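Putative glycosyltransferase (GalT1) (Streptococcus parasanguinis, PDB 4PHS) probably transfers a sugar from a nucleotide donor, this chain being the GT-D-fold part of a longer protein, with UDP bound. Local coordinates at residues 31-36 and 208-213; 43-48 and 99-104; 200-205 and 224-229; 7-12 and 78-83. All blocks are in the same frame, centred on the assembly; numbering follows the deposited sequence.

Contact 1. Residues 31-36 and 208-213. With UDP (uridine-5'-diphosphate), chain B.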
# COMPACT_ATOMS: atom_id res chain seq x y z
N VAL A 31 -0.93 8.77 4.08
CA VAL A 31 0.20 8.10 3.44
C VAL A 31 -0.19 7.57 2.07
O VAL A 31 -1.19 6.87 1.93
CB VAL A 31 0.69 6.90 4.28
CG1 VAL A 31 1.82 6.19 3.57
CG2 VAL A 31 1.12 7.36 5.65
N VAL A 32 0.59 7.91 1.05
CA VAL A 32 0.35 7.34 -0.27
C VAL A 32 1.62 6.66 -0.73
O VAL A 32 2.70 7.23 -0.61
CB VAL A 32 -0.13 8.40 -1.30
CG1 VAL A 32 0.88 9.54 -1.45
CG2 VAL A 32 -0.38 7.73 -2.61
N ARG A 33 1.51 5.43 -1.21
CA ARG A 33 2.70 4.68 -1.59
C ARG A 33 2.77 4.37 -3.08
O ARG A 33 1.78 4.00 -3.69
CB ARG A 33 2.77 3.37 -0.79
CG ARG A 33 2.65 3.49 0.74
CD ARG A 33 2.56 2.08 1.42
NE ARG A 33 1.41 1.39 0.84
CZ ARG A 33 1.45 0.49 -0.13
NH1 ARG A 33 0.31 0.07 -0.63
NH2 ARG A 33 2.60 0.01 -0.60
N PHE A 34 3.95 4.53 -3.67
CA PHE A 34 4.14 4.18 -5.07
C PHE A 34 5.02 2.97 -5.18
O PHE A 34 6.14 2.98 -4.68
CB PHE A 34 4.75 5.37 -5.83
CG PHE A 34 3.78 6.49 -6.03
CD1 PHE A 34 3.49 7.38 -5.00
CD2 PHE A 34 3.11 6.63 -7.24
CE1 PHE A 34 2.55 8.41 -5.18
CE2 PHE A 34 2.18 7.64 -7.44
CZ PHE A 34 1.91 8.53 -6.41
N GLY A 35 4.50 1.92 -5.82
CA GLY A 35 5.25 0.69 -6.00
C GLY A 35 5.46 0.42 -7.47
O GLY A 35 5.24 1.30 -8.31
N ASP A 36 5.90 -0.79 -7.80
CA ASP A 36 6.20 -1.09 -9.20
C ASP A 36 4.98 -0.99 -10.10
O ASP A 36 5.10 -0.60 -11.26
CB ASP A 36 6.85 -2.47 -9.32
CG ASP A 36 5.98 -3.57 -8.76
OD1 ASP A 36 5.68 -3.54 -7.55
OD2 ASP A 36 5.60 -4.48 -9.54
N THR A 208 -5.82 2.52 -7.30
CA THR A 208 -6.96 3.36 -6.94
C THR A 208 -6.80 3.96 -5.54
O THR A 208 -7.22 5.09 -5.28
CB THR A 208 -8.26 2.56 -7.03
OG1 THR A 208 -8.37 2.02 -8.35
CG2 THR A 208 -9.46 3.44 -6.71
N ALA A 209 -6.17 3.20 -4.65
CA ALA A 209 -5.92 3.65 -3.29
C ALA A 209 -5.15 4.96 -3.25
O ALA A 209 -5.39 5.80 -2.40
CB ALA A 209 -5.15 2.58 -2.54
N LYS A 210 -4.21 5.12 -4.18
CA LYS A 210 -3.36 6.31 -4.18
C LYS A 210 -4.17 7.57 -4.49
O LYS A 210 -3.97 8.61 -3.85
CB LYS A 210 -2.21 6.19 -5.19
CG LYS A 210 -1.73 4.78 -5.53
CD LYS A 210 -1.18 4.08 -4.32
CE LYS A 210 -0.75 2.68 -4.69
NZ LYS A 210 -0.59 1.89 -3.44
N VAL A 211 -5.07 7.48 -5.47
CA VAL A 211 -5.90 8.63 -5.83
C VAL A 211 -6.93 8.89 -4.73
O VAL A 211 -7.16 10.04 -4.34
CB VAL A 211 -6.55 8.49 -7.23
CG1 VAL A 211 -7.30 7.18 -7.38
CG2 VAL A 211 -7.49 9.65 -7.52
N LEU A 212 -7.50 7.82 -4.18
CA LEU A 212 -8.41 7.95 -3.05
C LEU A 212 -7.76 8.69 -1.88
O LEU A 212 -8.31 9.67 -1.36
CB LEU A 212 -8.90 6.57 -2.59
CG LEU A 212 -9.95 6.64 -1.48
CD1 LEU A 212 -11.08 7.56 -1.92
CD2 LEU A 212 -10.48 5.27 -1.14
N VAL A 213 -6.59 8.23 -1.45
CA VAL A 213 -5.87 8.88 -0.35
C VAL A 213 -5.60 10.36 -0.65
O VAL A 213 -5.75 11.23 0.23
CB VAL A 213 -4.57 8.14 -0.02
CG1 VAL A 213 -3.73 8.93 0.98
CG2 VAL A 213 -4.89 6.75 0.54
N1 UDP B . -6.90 -4.22 -4.77
C2 UDP B . -8.27 -4.23 -4.89
N3 UDP B . -8.86 -3.74 -6.03
C4 UDP B . -8.08 -3.24 -7.07
C5 UDP B . -6.69 -3.21 -6.93
C6 UDP B . -6.12 -3.84 -5.82
O2 UDP B . -8.97 -4.68 -3.98
O4 UDP B . -8.61 -2.80 -8.09
C1' UDP B . -6.31 -4.67 -3.49
C2' UDP B . -5.68 -6.04 -3.45
O2' UDP B . -6.65 -7.07 -3.31
C3' UDP B . -4.81 -5.91 -2.21
C4' UDP B . -4.39 -4.44 -2.23
O4' UDP B . -5.24 -3.79 -3.17
O3' UDP B . -5.57 -6.14 -1.02
C5' UDP B . -2.93 -4.24 -2.65
O5' UDP B . -2.68 -2.85 -2.77
PA UDP B . -1.26 -2.30 -3.27
O1A UDP B . -1.20 -0.86 -2.94
O2A UDP B . -0.97 -2.68 -4.67
O3A UDP B . -0.28 -3.15 -2.29
PB UDP B . 1.32 -3.09 -2.01
O1B UDP B . 1.41 -3.17 -0.55
O2B UDP B . 1.94 -1.88 -2.61
O3B UDP B . 1.88 -4.35 -2.61
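The diphosphate pocket of the UDP site is built in part from R33, at the end of strand 31-33, and K210 of helix 208-213; the axes of these two short segments run at 152°, close to antiparallel. K210 bends at its second side-chain torsion (chi2 -62°) and then extends, which takes its methylenes past the R33 carbonyl, with CE 3.0 Å from R33 O, before NZ donates to UDP O1A at 2.9 Å. R33 bends at chi3 (-57°) and presents one edge of its guanidinium to the phosphates: NH2 gives O2B a fairly straight bond of 2.8 Å, while the two bonds of NH1, to O1A and O2B, are weak. O1A is therefore gripped by both side chains and O2B by both terminal nitrogens of the arginine. D225 bridges to R33 NH1 and K210 NZ as well, so the two cations share carboxylate and phosphate, which probably offsets their mutual repulsion. Behind this polar end the contact is mostly aliphatic: V32 CG2 lies 3.5 Å from K210 CB, and V213 CG1 rests against the carbonyl V31 O at 3.4 Å. Strand 30-33 lies between strand 72-76, through V32 and F34, and strand 223-225, through V31; helix 54-64 touches V32 and K210, and helix 185-195 packs against L212.

Contact 2. Residues 43-48 and 99-104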
# COMPACT_ATOMS: atom_id res chain seq x y z
N THR A 43 3.50 4.83 -16.81
CA THR A 43 4.25 4.80 -18.06
C THR A 43 3.49 4.06 -19.15
O THR A 43 4.03 3.81 -20.23
CB THR A 43 5.59 4.11 -17.88
OG1 THR A 43 5.37 2.75 -17.46
CG2 THR A 43 6.44 4.85 -16.86
N GLY A 44 2.25 3.70 -18.86
CA GLY A 44 1.36 3.20 -19.88
C GLY A 44 1.02 1.73 -19.91
O GLY A 44 0.52 1.23 -20.91
N HIS A 45 1.26 1.02 -18.81
CA HIS A 45 1.04 -0.42 -18.80
C HIS A 45 -0.09 -0.87 -17.89
O HIS A 45 -0.35 -0.27 -16.86
CB HIS A 45 2.34 -1.13 -18.44
CG HIS A 45 3.40 -0.94 -19.47
ND1 HIS A 45 4.21 0.18 -19.50
CD2 HIS A 45 3.75 -1.69 -20.54
CE1 HIS A 45 5.03 0.10 -20.54
NE2 HIS A 45 4.78 -1.03 -21.18
N SER A 46 -0.76 -1.94 -18.29
CA SER A 46 -1.77 -2.55 -17.45
C SER A 46 -1.10 -3.50 -16.45
O SER A 46 -0.08 -4.12 -16.76
CB SER A 46 -2.80 -3.29 -18.31
OG SER A 46 -3.53 -2.35 -19.09
N ILE A 47 -1.67 -3.60 -15.25
CA ILE A 47 -1.12 -4.48 -14.21
C ILE A 47 -2.21 -5.48 -13.79
O ILE A 47 -3.38 -5.24 -14.07
CB ILE A 47 -0.59 -3.66 -13.01
CG1 ILE A 47 -1.74 -3.00 -12.25
CG2 ILE A 47 0.38 -2.60 -13.48
CD1 ILE A 47 -1.30 -2.26 -10.99
N PRO A 48 -1.84 -6.61 -13.14
CA PRO A 48 -2.80 -7.69 -12.86
C PRO A 48 -4.18 -7.29 -12.30
O PRO A 48 -5.18 -7.89 -12.72
CB PRO A 48 -2.04 -8.57 -11.87
CG PRO A 48 -0.61 -8.44 -12.31
CD PRO A 48 -0.46 -6.99 -12.75
N LEU A 99 15.65 0.12 -13.71
CA LEU A 99 16.40 0.30 -14.95
C LEU A 99 15.50 0.25 -16.20
O LEU A 99 15.73 1.00 -17.16
CB LEU A 99 17.57 -0.69 -15.05
CG LEU A 99 18.65 -0.48 -13.98
CD1 LEU A 99 19.66 -1.61 -14.00
CD2 LEU A 99 19.38 0.85 -14.14
N LYS A 100 14.49 -0.62 -16.20
CA LYS A 100 13.46 -0.63 -17.24
C LYS A 100 12.81 0.74 -17.33
O LYS A 100 12.45 1.21 -18.42
CB LYS A 100 12.40 -1.70 -16.93
CG LYS A 100 11.16 -1.68 -17.83
CD LYS A 100 10.12 -2.70 -17.38
CE LYS A 100 9.12 -3.04 -18.49
NZ LYS A 100 8.23 -1.91 -18.91
N TYR A 101 12.67 1.39 -16.18
CA TYR A 101 11.98 2.68 -16.08
C TYR A 101 12.98 3.79 -15.73
O TYR A 101 12.64 4.76 -15.04
CB TYR A 101 10.84 2.61 -15.06
CG TYR A 101 9.71 1.71 -15.50
CD1 TYR A 101 8.98 2.01 -16.65
CD2 TYR A 101 9.36 0.59 -14.76
CE1 TYR A 101 7.94 1.19 -17.06
CE2 TYR A 101 8.32 -0.24 -15.17
CZ TYR A 101 7.62 0.08 -16.31
OH TYR A 101 6.58 -0.73 -16.73
N SER A 102 14.21 3.64 -16.21
CA SER A 102 15.23 4.66 -15.97
C SER A 102 14.77 6.03 -16.46
O SER A 102 15.00 7.02 -15.77
CB SER A 102 16.58 4.28 -16.61
OG SER A 102 16.47 4.17 -18.02
N GLU A 103 14.11 6.09 -17.62
CA GLU A 103 13.56 7.36 -18.11
C GLU A 103 12.65 7.97 -17.05
O GLU A 103 12.79 9.15 -16.70
CB GLU A 103 12.75 7.17 -19.41
CG GLU A 103 13.56 6.86 -20.67
CD GLU A 103 12.66 6.39 -21.82
OE1 GLU A 103 12.04 7.24 -22.49
OE2 GLU A 103 12.57 5.16 -22.04
N PHE A 104 11.73 7.17 -16.52
CA PHE A 104 10.81 7.68 -15.52
C PHE A 104 11.50 8.06 -14.21
O PHE A 104 11.30 9.16 -13.71
CB PHE A 104 9.68 6.69 -15.23
CG PHE A 104 8.64 7.24 -14.30
CD1 PHE A 104 7.55 7.96 -14.79
CD2 PHE A 104 8.77 7.08 -12.92
CE1 PHE A 104 6.61 8.47 -13.93
CE2 PHE A 104 7.83 7.60 -12.06
CZ PHE A 104 6.75 8.30 -12.56
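The H45 imidazole carries the ammonium of K100 over one face, NZ standing 4.0 Å above the plane and offset toward the rim; the Y101 phenol has K100 CG 4.0 Å above its centre. Both rings lie by a helix end: G44, with positive phi (107°), is the C-prime residue of a Schellman motif closing helix 36-42, in which H45 N bonds back to D40 O. That turn brings T43 and H45 against the break between helices 88-100 and 102-108, where Y101 leaves the first and takes the N-cap position of the second. One lysine thus serves two aromatic groups. Its chain is extended along the phenol up to a last bend (chi4 -66°), which sets NZ beside Y101 OH in a weak 3.0 Å hydrogen bond and above H45. A positive charge this near, with K100 NZ 4.2 Å from H45 NE2, would tend to disfavour protonation of the histidine. Y101 OH is also hydrogen-bonded to D40 OD1, tying the phenol to helix 36-42, and its ring meets that of H97 at a steep angle. On the apolar side T43 CG2 touches two aromatic rings, 3.8 Å from Y101 CD1 and 3.9 Å from F104 CD1; F104 itself rests on I39 and M42. The T43 hydroxyl, whose single proton is probably shared or alternates between the carbonyls of I39 and D40, lies tight against the phenol, with OG1 3.0 Å from Y101 CE1.

Contact 3. Residues 200-205 and 224-229. With UDP (uridine-5'-diphosphate), chain B.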
# COMPACT_ATOMS: atom_id res chain seq x y z
N LEU A 200 -10.33 7.00 11.22
CA LEU A 200 -9.08 6.85 10.49
C LEU A 200 -9.35 5.94 9.29
O LEU A 200 -9.92 4.84 9.45
CB LEU A 200 -8.01 6.22 11.38
CG LEU A 200 -6.65 5.90 10.75
CD1 LEU A 200 -5.92 7.16 10.30
CD2 LEU A 200 -5.79 5.09 11.71
N ILE A 201 -8.96 6.38 8.09
CA ILE A 201 -9.24 5.62 6.88
C ILE A 201 -8.02 4.82 6.48
O ILE A 201 -6.93 5.36 6.39
CB ILE A 201 -9.62 6.55 5.71
CG1 ILE A 201 -10.77 7.47 6.13
CG2 ILE A 201 -10.02 5.74 4.49
CD1 ILE A 201 -11.10 8.54 5.11
N LEU A 202 -8.20 3.51 6.27
CA LEU A 202 -7.10 2.68 5.79
C LEU A 202 -7.52 2.17 4.43
O LEU A 202 -8.65 1.70 4.26
CB LEU A 202 -6.85 1.50 6.73
CG LEU A 202 -6.66 1.81 8.22
CD1 LEU A 202 -6.45 0.54 9.03
CD2 LEU A 202 -5.51 2.80 8.38
N VAL A 203 -6.64 2.27 3.45
CA VAL A 203 -7.01 1.88 2.10
C VAL A 203 -6.11 0.78 1.56
O VAL A 203 -4.88 0.90 1.60
CB VAL A 203 -6.98 3.09 1.14
CG1 VAL A 203 -7.65 2.73 -0.18
CG2 VAL A 203 -7.71 4.31 1.78
N MSE A 204 -6.72 -0.31 1.10
CA MSE A 204 -6.00 -1.41 0.48
C MSE A 204 -6.63 -1.67 -0.87
O MSE A 204 -7.57 -2.46 -0.98
CB MSE A 204 -6.06 -2.66 1.36
CG MSE A 204 -5.41 -2.50 2.75
SE MSE A 204 -6.51 -1.43 3.99
CE MSE A 204 -5.98 -2.28 5.67
N LEU A 205 -6.16 -0.97 -1.90
CA LEU A 205 -6.91 -0.92 -3.15
C LEU A 205 -6.03 -0.59 -4.35
O LEU A 205 -6.45 0.11 -5.27
CB LEU A 205 -8.07 0.08 -3.04
CG LEU A 205 -9.32 -0.21 -3.88
CD1 LEU A 205 -10.05 -1.41 -3.33
CD2 LEU A 205 -10.25 1.00 -3.94
N ILE A 224 -4.60 6.29 5.18
CA ILE A 224 -3.33 5.59 5.08
C ILE A 224 -3.43 4.42 4.10
O ILE A 224 -4.21 3.48 4.30
CB ILE A 224 -2.86 5.09 6.47
CG1 ILE A 224 -2.83 6.25 7.49
CG2 ILE A 224 -1.50 4.37 6.37
CD1 ILE A 224 -2.39 5.83 8.89
N ASP A 225 -2.62 4.49 3.05
CA ASP A 225 -2.51 3.45 2.03
C ASP A 225 -1.69 2.28 2.58
O ASP A 225 -0.46 2.38 2.74
CB ASP A 225 -1.85 4.08 0.80
CG ASP A 225 -1.44 3.08 -0.26
OD1 ASP A 225 -1.88 1.93 -0.24
OD2 ASP A 225 -0.67 3.49 -1.16
N LEU A 226 -2.37 1.17 2.89
CA LEU A 226 -1.71 0.04 3.54
C LEU A 226 -1.61 -1.21 2.66
O LEU A 226 -1.05 -2.22 3.09
CB LEU A 226 -2.40 -0.32 4.85
CG LEU A 226 -2.16 0.69 5.98
CD1 LEU A 226 -2.78 0.17 7.26
CD2 LEU A 226 -0.68 0.88 6.14
N GLY A 227 -2.15 -1.14 1.45
CA GLY A 227 -1.87 -2.16 0.44
C GLY A 227 -1.96 -3.61 0.91
O GLY A 227 -3.01 -4.06 1.40
N HIS A 228 -0.85 -4.33 0.73
CA HIS A 228 -0.80 -5.77 1.04
C HIS A 228 -0.39 -6.12 2.47
O HIS A 228 0.11 -7.22 2.71
CB HIS A 228 0.14 -6.46 0.05
CG HIS A 228 -0.49 -6.79 -1.27
ND1 HIS A 228 0.03 -6.37 -2.47
CD2 HIS A 228 -1.58 -7.55 -1.57
CE1 HIS A 228 -0.74 -6.82 -3.46
NE2 HIS A 228 -1.70 -7.55 -2.94
N ILE A 229 -0.59 -5.20 3.42
CA ILE A 229 -0.19 -5.47 4.80
C ILE A 229 -0.72 -6.80 5.34
O ILE A 229 -0.03 -7.48 6.09
CB ILE A 229 -0.56 -4.28 5.74
CG1 ILE A 229 0.04 -4.49 7.13
CG2 ILE A 229 -2.09 -4.12 5.87
CD1 ILE A 229 -0.18 -3.33 8.06
N1 UDP B . -6.90 -4.22 -4.77
C2 UDP B . -8.27 -4.23 -4.89
N3 UDP B . -8.86 -3.74 -6.03
C4 UDP B . -8.08 -3.24 -7.07
C5 UDP B . -6.69 -3.21 -6.93
C6 UDP B . -6.12 -3.84 -5.82
O2 UDP B . -8.97 -4.68 -3.98
O4 UDP B . -8.61 -2.80 -8.09
C1' UDP B . -6.31 -4.67 -3.49
C2' UDP B . -5.68 -6.04 -3.45
O2' UDP B . -6.65 -7.07 -3.31
C3' UDP B . -4.81 -5.91 -2.21
C4' UDP B . -4.39 -4.44 -2.23
O4' UDP B . -5.24 -3.79 -3.17
O3' UDP B . -5.57 -6.14 -1.02
C5' UDP B . -2.93 -4.24 -2.65
O5' UDP B . -2.68 -2.85 -2.77
PA UDP B . -1.26 -2.30 -3.27
O1A UDP B . -1.20 -0.86 -2.94
O2A UDP B . -0.97 -2.68 -4.67
O3A UDP B . -0.28 -3.15 -2.29
PB UDP B . 1.32 -3.09 -2.01
O1B UDP B . 1.41 -3.17 -0.55
O2B UDP B . 1.94 -1.88 -2.61
O3B UDP B . 1.88 -4.35 -2.61
O HOH W 1 -3.45 0.04 -1.39
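Strands 200-204 and 224-225 pair in parallel, L202 beside I224 and V203 beside D225, through the bonds I224 N to I201 O, V203 N to I224 O and L226 N to V203 O, each 2.8 Å long. V203 O also receives a weak bond from G227 N, so this one oxygen spans the end of the strand pairing and the start of the type II' turn L226-I229. On the L202 and I224 face, L202 CD2 lies 4.0 Å from both I224 CB and L226 CD1. Further along, the selenomethionine M204 bends at chi2 (75°) and again at chi3; its CG comes 3.2 Å from G227 O and its methyl reaches L226 CB and I229 CG2. On the other face D225, whose strongest partner is K210, shares water 1 with L205 N and UDP O1A. G227 takes positive phi and lets its CA lie 3.3 Å from UDP O3A. H228 grips the second phosphate twice: its backbone N points almost straight at O1B (2.8 Å, 171°), and ND1 reaches O3B at 2.7 Å in the plane of the ring. UDP C5' sits over the centre of that ring, while NE2 is hydrogen-bonded to H250. With helix 206-218 as the connection this is a beta-alpha-beta unit, and the phosphates of UDP lie at the C-terminal ends of parallel strands, as in Rossmann-like nucleotide sites.

Contact 4. Residues 7-12 and 78-83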
# COMPACT_ATOMS: atom_id res chain seq x y z
N LYS A 7 23.61 4.13 -9.52
CA LYS A 7 24.23 5.08 -8.60
C LYS A 7 23.52 6.44 -8.56
O LYS A 7 23.27 6.96 -7.48
CB LYS A 7 25.74 5.24 -8.86
CG LYS A 7 26.59 4.26 -8.05
CD LYS A 7 27.71 4.99 -7.29
CE LYS A 7 28.16 4.22 -6.05
NZ LYS A 7 28.96 3.00 -6.37
N ARG A 8 23.19 7.00 -9.72
CA ARG A 8 22.41 8.24 -9.75
C ARG A 8 21.11 8.11 -8.96
O ARG A 8 20.72 9.02 -8.24
CB ARG A 8 22.13 8.69 -11.19
CG ARG A 8 23.11 9.76 -11.69
CD ARG A 8 23.15 9.83 -13.21
NE ARG A 8 22.01 10.54 -13.78
CZ ARG A 8 21.64 10.46 -15.06
NH1 ARG A 8 22.32 9.69 -15.90
NH2 ARG A 8 20.60 11.15 -15.50
N LEU A 9 20.44 6.97 -9.09
CA LEU A 9 19.15 6.79 -8.43
C LEU A 9 19.30 6.66 -6.91
O LEU A 9 18.32 6.85 -6.18
CB LEU A 9 18.37 5.60 -9.01
CG LEU A 9 17.91 5.80 -10.45
CD1 LEU A 9 17.14 4.59 -10.94
CD2 LEU A 9 17.03 7.03 -10.56
N SER A 10 20.50 6.37 -6.44
CA SER A 10 20.72 6.26 -4.99
C SER A 10 20.67 7.64 -4.32
O SER A 10 20.75 7.74 -3.09
CB SER A 10 22.03 5.55 -4.68
OG SER A 10 23.13 6.31 -5.14
N GLU A 11 20.56 8.68 -5.14
CA GLU A 11 20.30 10.03 -4.63
C GLU A 11 18.88 10.16 -4.07
O GLU A 11 18.60 11.07 -3.27
CB GLU A 11 20.53 11.07 -5.74
CG GLU A 11 20.57 12.51 -5.25
CD GLU A 11 20.67 13.53 -6.38
OE1 GLU A 11 21.04 13.15 -7.51
OE2 GLU A 11 20.34 14.71 -6.13
N ILE A 12 17.96 9.29 -4.49
CA ILE A 12 16.61 9.29 -3.93
C ILE A 12 16.66 8.82 -2.48
O ILE A 12 17.25 7.78 -2.18
CB ILE A 12 15.65 8.39 -4.70
CG1 ILE A 12 15.50 8.85 -6.15
CG2 ILE A 12 14.29 8.38 -4.01
CD1 ILE A 12 14.84 7.81 -7.05
N ASP A 78 11.78 1.24 -1.09
CA ASP A 78 13.01 1.50 -0.34
C ASP A 78 14.12 0.60 -0.86
O ASP A 78 14.54 -0.33 -0.19
CB ASP A 78 12.75 1.27 1.16
CG ASP A 78 13.88 1.78 2.02
OD1 ASP A 78 14.82 2.38 1.46
OD2 ASP A 78 13.82 1.57 3.25
N VAL A 79 14.58 0.90 -2.07
CA VAL A 79 15.49 0.03 -2.81
C VAL A 79 16.63 0.80 -3.46
O VAL A 79 17.42 0.23 -4.22
CB VAL A 79 14.75 -0.73 -3.95
CG1 VAL A 79 13.65 -1.61 -3.39
CG2 VAL A 79 14.18 0.26 -4.98
N PHE A 80 16.72 2.09 -3.17
CA PHE A 80 17.68 2.95 -3.84
C PHE A 80 19.01 2.99 -3.11
O PHE A 80 20.04 3.27 -3.70
CB PHE A 80 17.09 4.34 -4.08
CG PHE A 80 15.89 4.32 -4.97
CD1 PHE A 80 16.03 4.00 -6.32
CD2 PHE A 80 14.62 4.56 -4.46
CE1 PHE A 80 14.92 3.95 -7.15
CE2 PHE A 80 13.52 4.51 -5.30
CZ PHE A 80 13.67 4.21 -6.64
N SER A 81 18.97 2.66 -1.82
CA SER A 81 20.16 2.44 -1.02
C SER A 81 19.96 1.21 -0.14
O SER A 81 18.82 0.83 0.17
CB SER A 81 20.46 3.66 -0.18
OG SER A 81 20.65 4.79 -1.02
N ASN A 82 21.07 0.57 0.23
CA ASN A 82 21.06 -0.54 1.17
C ASN A 82 20.18 -1.69 0.68
O ASN A 82 19.35 -2.25 1.41
CB ASN A 82 20.70 -0.06 2.58
CG ASN A 82 21.57 1.12 3.03
OD1 ASN A 82 22.78 1.12 2.80
ND2 ASN A 82 20.96 2.13 3.65
N MSE A 83 20.36 -2.03 -0.59
CA MSE A 83 19.64 -3.13 -1.21
C MSE A 83 19.92 -4.47 -0.53
O MSE A 83 19.14 -5.41 -0.65
CB MSE A 83 20.04 -3.19 -2.68
CG MSE A 83 19.24 -4.16 -3.51
SE MSE A 83 17.41 -3.60 -3.85
CE MSE A 83 17.68 -3.04 -5.70
O HOH W 2 19.09 6.83 -0.48
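F80 and I12 form the dense part of the contact: the isoleucine CD1 stands over the centre of the phenyl ring, 3.8 Å from its centroid and only 9° off the normal, a clear CH-pi contact. The extended CG1-CD1 arm of I12 (chi2 166°) runs across the face, and the CG2 branch lies 3.9 Å from F80 CD2. V79 CG2 covers the opposite face, so the ring is sandwiched between two aliphatic groups. L9 closes in beside it, CB 3.9 Å from F80 CD1 and its carbonyl O 3.5 Å from F80 CB. The ring of F98, from helix 88-100, adds a further aromatic neighbour. Toward the serines the packing gives way to polar atoms and water. S10 meets the backbone rather than the ring, with CB 3.2 Å from F80 O and its CA making a bent C-H...O contact with the same oxygen. Next to it, S81 OG and I12 O are joined by water 2, which donates to the carbonyl at 2.7 Å and lies 2.6 Å from the hydroxyl. The two serines are partly exposed, whereas L9, I12 and F80 are buried. The whole is structural packing, the F80 side chain about 13 Å from UDP: a type I turn, L9 to I12, at the end of the N-terminal helix 2-9 docks on the loop between strand 72-76 and helix 88-100.

In the fold
Contacts 1 and 3 form the core, each centred about 6 Å from the centre of the chain; the centres of contacts 2 and 4 lie at about 18 and 20 Å. Contact 3 joins the two strands of a beta-alpha-beta unit, and contact 1 adds strand 30-33 to its helix 206-218; D225 links the two by bridging to R33 and K210. Contact 1 is buried charge on phosphate, contact 3 strand pairing that ends in phosphate-binding N-H groups. The outer pair attaches helical ends and loops around helices 88-100 and 102-108 by aromatic packing. Contact 2 mixes rings with a lysine at the surface, while contact 4 buries a phenylalanine beside water-bridged polar atoms. Neither touches UDP.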